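Local coordinates for protein transcription factor inhibitor I-kappa-B-beta (Mus musculus, PDB 1OY3) that inhibits NF-kappa-B by binding it and trapping it in the cytoplasm, through a domain built of ankyrin repeats, at residues Leu38-His50 against Ala67-Ala81. Residues are numbered along the deposited sequence; the frame is centred on the assembly and turned at random.
Sequences LDLQNDLGQTALH and AGAGVLVAERGGHTA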
loop_
_atom_site.group_PDB
_atom_site.type_symbol
_atom_site.label_atom_id
_atom_site.label_comp_id
_atom_site.label_asym_id
_atom_site.label_seq_id
_atom_site.Cartn_x
_atom_site.Cartn_y
_atom_site.Cartn_z
ATOM N N LEU C 38 9.348 6.180 23.652
ATOM C CA LEU C 38 9.889 6.269 22.298
ATOM C C LEU C 38 8.926 5.761 21.238
ATOM O O LEU C 38 8.815 6.350 20.167
ATOM C CB LEU C 38 11.195 5.477 22.176
ATOM C CG LEU C 38 12.476 6.079 22.743
ATOM C CD1 LEU C 38 13.624 5.100 22.548
ATOM C CD2 LEU C 38 12.768 7.391 22.042
ATOM N N ASP C 39 8.222 4.676 21.541
ATOM C CA ASP C 39 7.308 4.087 20.567
ATOM C C ASP C 39 5.879 4.615 20.539
ATOM O O ASP C 39 5.039 4.080 19.819
ATOM C CB ASP C 39 7.285 2.564 20.733
ATOM C CG ASP C 39 8.654 1.938 20.532
ATOM O OD1 ASP C 39 9.357 2.337 19.573
ATOM O OD2 ASP C 39 9.024 1.045 21.327
ATOM N N LEU C 40 5.595 5.659 21.309
ATOM C CA LEU C 40 4.252 6.213 21.323
ATOM C C LEU C 40 3.874 6.651 19.915
ATOM O O LEU C 40 4.654 7.304 19.234
ATOM C CB LEU C 40 4.171 7.398 22.288
ATOM C CG LEU C 40 4.299 7.041 23.774
ATOM C CD1 LEU C 40 4.267 8.311 24.607
ATOM C CD2 LEU C 40 3.159 6.104 24.182
ATOM N N GLN C 41 2.670 6.288 19.488
ATOM C CA GLN C 41 2.190 6.626 18.153
ATOM C C GLN C 41 1.141 7.729 18.182
ATOM O O GLN C 41 0.175 7.635 18.933
ATOM C CB GLN C 41 1.585 5.381 17.508
ATOM C CG GLN C 41 2.523 4.178 17.481
ATOM C CD GLN C 41 1.808 2.884 17.120
ATOM O OE1 GLN C 41 1.836 1.915 17.876
ATOM N NE2 GLN C 41 1.164 2.868 15.961
ATOM N N ASN C 42 1.322 8.769 17.369
ATOM C CA ASN C 42 0.336 9.842 17.316
ATOM C C ASN C 42 -0.936 9.272 16.685
ATOM O O ASN C 42 -1.055 8.059 16.536
ATOM C CB ASN C 42 0.846 11.039 16.503
ATOM C CG ASN C 42 1.192 10.673 15.089
ATOM O OD1 ASN C 42 0.775 9.631 14.586
ATOM N ND2 ASN C 42 1.950 11.535 14.427
ATOM N N ASP C 43 -1.871 10.142 16.302
ATOM C CA ASP C 43 -3.144 9.699 15.729
ATOM C C ASP C 43 -3.072 9.119 14.313
ATOM O O ASP C 43 -4.063 8.605 13.799
ATOM C CB ASP C 43 -4.174 10.841 15.790
ATOM C CG ASP C 43 -4.543 11.220 17.225
ATOM O OD1 ASP C 43 -5.267 12.221 17.414
ATOM O OD2 ASP C 43 -4.115 10.517 18.169
ATOM N N LEU C 44 -1.908 9.211 13.684
ATOM C CA LEU C 44 -1.722 8.642 12.351
ATOM C C LEU C 44 -0.986 7.311 12.528
ATOM O O LEU C 44 -0.625 6.649 11.561
ATOM C CB LEU C 44 -0.916 9.601 11.469
ATOM C CG LEU C 44 -1.642 10.898 11.093
ATOM C CD1 LEU C 44 -0.674 11.894 10.448
ATOM C CD2 LEU C 44 -2.794 10.566 10.146
ATOM N N GLY C 45 -0.793 6.916 13.784
ATOM C CA GLY C 45 -0.109 5.671 14.090
ATOM C C GLY C 45 1.398 5.787 13.956
ATOM O O GLY C 45 2.122 4.794 14.032
ATOM N N GLN C 46 1.876 7.007 13.758
ATOM C CA GLN C 46 3.303 7.243 13.592
ATOM C C GLN C 46 4.060 7.419 14.899
ATOM O O GLN C 46 3.556 8.007 15.854
ATOM C CB GLN C 46 3.524 8.493 12.750
ATOM C CG GLN C 46 2.900 8.465 11.375
ATOM C CD GLN C 46 2.886 9.843 10.751
ATOM O OE1 GLN C 46 2.843 9.995 9.521
ATOM N NE2 GLN C 46 2.902 10.864 11.600
ATOM N N THR C 47 5.283 6.905 14.934
ATOM C CA THR C 47 6.136 7.056 16.107
ATOM C C THR C 47 7.132 8.137 15.699
ATOM O O THR C 47 7.056 8.667 14.586
ATOM C CB THR C 47 6.901 5.760 16.413
ATOM O OG1 THR C 47 7.713 5.412 15.284
ATOM C CG2 THR C 47 5.922 4.623 16.709
ATOM N N ALA C 48 8.064 8.473 16.581
ATOM C CA ALA C 48 9.067 9.479 16.249
ATOM C C ALA C 48 9.957 8.947 15.125
ATOM O O ALA C 48 10.410 9.706 14.262
ATOM C CB ALA C 48 9.908 9.797 17.475
ATOM N N LEU C 49 10.205 7.637 15.142
ATOM C CA LEU C 49 11.049 6.996 14.129
ATOM C C LEU C 49 10.405 7.200 12.763
ATOM O O LEU C 49 11.060 7.609 11.822
ATOM C CB LEU C 49 11.174 5.486 14.396
ATOM C CG LEU C 49 12.518 4.780 14.184
ATOM C CD1 LEU C 49 12.284 3.347 13.687
ATOM C CD2 LEU C 49 13.360 5.550 13.206
ATOM N N HIS C 50 9.112 6.896 12.672
ATOM C CA HIS C 50 8.359 7.044 11.427
ATOM C C HIS C 50 8.529 8.454 10.879
ATOM O O HIS C 50 8.761 8.658 9.686
ATOM C CB HIS C 50 6.864 6.810 11.658
ATOM C CG HIS C 50 6.480 5.380 11.869
ATOM N ND1 HIS C 50 5.751 4.962 12.964
ATOM C CD2 HIS C 50 6.647 4.286 11.090
ATOM C CE1 HIS C 50 5.482 3.674 12.848
ATOM N NE2 HIS C 50 6.015 3.239 11.719
ATOM N N ALA C 67 18.702 4.710 20.546
ATOM C CA ALA C 67 17.968 4.844 21.799
ATOM C C ALA C 67 17.025 3.685 22.063
ATOM O O ALA C 67 16.456 3.585 23.147
ATOM C CB ALA C 67 17.182 6.157 21.805
ATOM N N GLY C 68 16.834 2.820 21.072
ATOM C CA GLY C 68 15.964 1.674 21.272
ATOM C C GLY C 68 14.558 1.757 20.698
ATOM O O GLY C 68 13.685 0.989 21.103
ATOM N N ALA C 69 14.332 2.672 19.756
ATOM C CA ALA C 69 13.017 2.815 19.140
ATOM C C ALA C 69 12.659 1.533 18.371
ATOM O O ALA C 69 13.512 0.949 17.691
ATOM C CB ALA C 69 13.020 4.019 18.194
ATOM N N GLY C 70 11.408 1.097 18.504
ATOM C CA GLY C 70 10.929 -0.096 17.820
ATOM C C GLY C 70 10.947 0.078 16.311
ATOM O O GLY C 70 10.430 1.053 15.778
ATOM N N VAL C 71 11.528 -0.885 15.613
ATOM C CA VAL C 71 11.646 -0.786 14.170
ATOM C C VAL C 71 10.545 -1.520 13.392
ATOM O O VAL C 71 10.473 -1.429 12.169
ATOM C CB VAL C 71 13.044 -1.287 13.731
ATOM C CG1 VAL C 71 13.083 -2.808 13.705
ATOM C CG2 VAL C 71 13.405 -0.705 12.406
ATOM N N LEU C 72 9.692 -2.246 14.101
ATOM C CA LEU C 72 8.607 -2.981 13.456
ATOM C C LEU C 72 7.262 -2.308 13.657
ATOM O O LEU C 72 6.278 -2.693 13.032
ATOM C CB LEU C 72 8.537 -4.421 13.984
ATOM C CG LEU C 72 9.733 -5.320 13.663
ATOM C CD1 LEU C 72 9.432 -6.738 14.110
ATOM C CD2 LEU C 72 10.012 -5.303 12.169
ATOM N N VAL C 73 7.210 -1.311 14.529
ATOM C CA VAL C 73 5.956 -0.613 14.779
ATOM C C VAL C 73 5.429 -0.121 13.441
ATOM O O VAL C 73 6.197 0.312 12.592
ATOM C CB VAL C 73 6.158 0.589 15.743
ATOM C CG1 VAL C 73 4.824 1.286 16.000
ATOM C CG2 VAL C 73 6.764 0.098 17.065
ATOM N N ALA C 74 4.119 -0.209 13.246
ATOM C CA ALA C 74 3.511 0.222 11.996
ATOM C C ALA C 74 2.518 1.357 12.202
ATOM O O ALA C 74 1.778 1.372 13.179
ATOM C CB ALA C 74 2.802 -0.950 11.340
ATOM N N GLU C 75 2.507 2.309 11.280
ATOM C CA GLU C 75 1.559 3.403 11.369
ATOM C C GLU C 75 0.234 2.973 10.746
ATOM O O GLU C 75 0.024 1.781 10.506
ATOM C CB GLU C 75 2.126 4.655 10.692
ATOM C CG GLU C 75 2.806 4.430 9.367
ATOM C CD GLU C 75 1.824 4.298 8.225
ATOM O OE1 GLU C 75 1.359 3.176 7.946
ATOM O OE2 GLU C 75 1.512 5.335 7.620
ATOM N N ARG C 76 -0.641 3.939 10.473
ATOM C CA ARG C 76 -1.973 3.686 9.922
ATOM C C ARG C 76 -2.072 2.761 8.715
ATOM O O ARG C 76 -3.016 1.980 8.626
ATOM C CB ARG C 76 -2.658 5.004 9.577
ATOM C CG ARG C 76 -1.975 5.792 8.475
ATOM C CD ARG C 76 -2.750 7.069 8.159
ATOM N NE ARG C 76 -1.912 8.090 7.533
ATOM C CZ ARG C 76 -0.726 8.470 8.008
ATOM N NH1 ARG C 76 -0.237 7.911 9.109
ATOM N NH2 ARG C 76 -0.030 9.411 7.389
ATOM N N GLY C 77 -1.124 2.870 7.784
ATOM C CA GLY C 77 -1.144 2.025 6.597
ATOM C C GLY C 77 -0.368 0.723 6.744
ATOM O O GLY C 77 -0.188 -0.018 5.770
ATOM N N GLY C 78 0.084 0.446 7.966
ATOM C CA GLY C 78 0.849 -0.754 8.240
ATOM C C GLY C 78 2.306 -0.579 7.835
ATOM O O GLY C 78 3.040 -1.564 7.673
ATOM N N HIS C 79 2.731 0.672 7.661
ATOM C CA HIS C 79 4.105 0.951 7.262
ATOM C C HIS C 79 5.081 1.034 8.424
ATOM O O HIS C 79 4.843 1.760 9.389
ATOM C CB HIS C 79 4.183 2.277 6.502
ATOM C CG HIS C 79 3.293 2.345 5.303
ATOM N ND1 HIS C 79 3.544 1.637 4.150
ATOM C CD2 HIS C 79 2.153 3.042 5.077
ATOM C CE1 HIS C 79 2.600 1.896 3.262
ATOM N NE2 HIS C 79 1.744 2.746 3.800
ATOM N N THR C 80 6.177 0.285 8.341
ATOM C CA THR C 80 7.218 0.359 9.365
ATOM C C THR C 80 8.037 1.561 8.931
ATOM O O THR C 80 7.769 2.140 7.865
ATOM C CB THR C 80 8.166 -0.841 9.324
ATOM O OG1 THR C 80 8.732 -0.936 8.011
ATOM C CG2 THR C 80 7.431 -2.131 9.656
ATOM N N ALA C 81 9.033 1.929 9.735
ATOM C CA ALA C 81 9.912 3.044 9.399
ATOM C C ALA C 81 10.631 2.724 8.085
ATOM O O ALA C 81 10.828 3.605 7.247
ATOM C CB ALA C 81 10.946 3.274 10.512
HETATM O O HOH W 1 9.527 3.556 17.256
HETATM O O HOH W 2 8.741 2.950 14.478
#
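His50 reaches from the start of helix 48-55 into the loop formed by Ala67-Ala81. Its CB leads out from the first turn of the helix. CG lies anti to the carbonyl carbon (chi1 -74°), which carries the ring toward the loop. ND1 bonds within its own segment: it accepts from Thr47 N at 2.8 Å, in the ring plane, which helps fix the ring's rotation. His50 N in turn donates weakly to Thr47 OG1, so the two residues form a capping box. CE1 comes 3.6 Å from Glu75 N, and CD2 lies near Ala81 N. At the tip, the N-H of NE2 is split between two backbone carbonyls in weak, bent bonds, His79 O at 3.0 Å and Val73 O at 3.1 Å. Glu75 CB sits over one face in a CH-pi contact, and a water lies over the other. Thr47 to His50 spell TALH, the local form of the TPLH motif of ankyrin repeats, and here the histidine ties one hairpin to the next.

Farther along, Leu44 O accepts from Arg76 N at 2.9 Å and more weakly from Arg76 NH1. Leu44 CD2 lies over the centre of the guanidinium. At the other end, Gly70 N donates to the syn lone pair of Asp39 OD1 at 2.6 Å. A water bridges that oxygen to Gly70 O.

The loop before helix 48-55 packs against the one between helix 58-66 and helix 81-85, which leads from ANK 2 into ANK 3. Leu49 packs on Ala81 and on Val61 of helix 58-66, while Leu38 reaches helices 12-18 and 22-32.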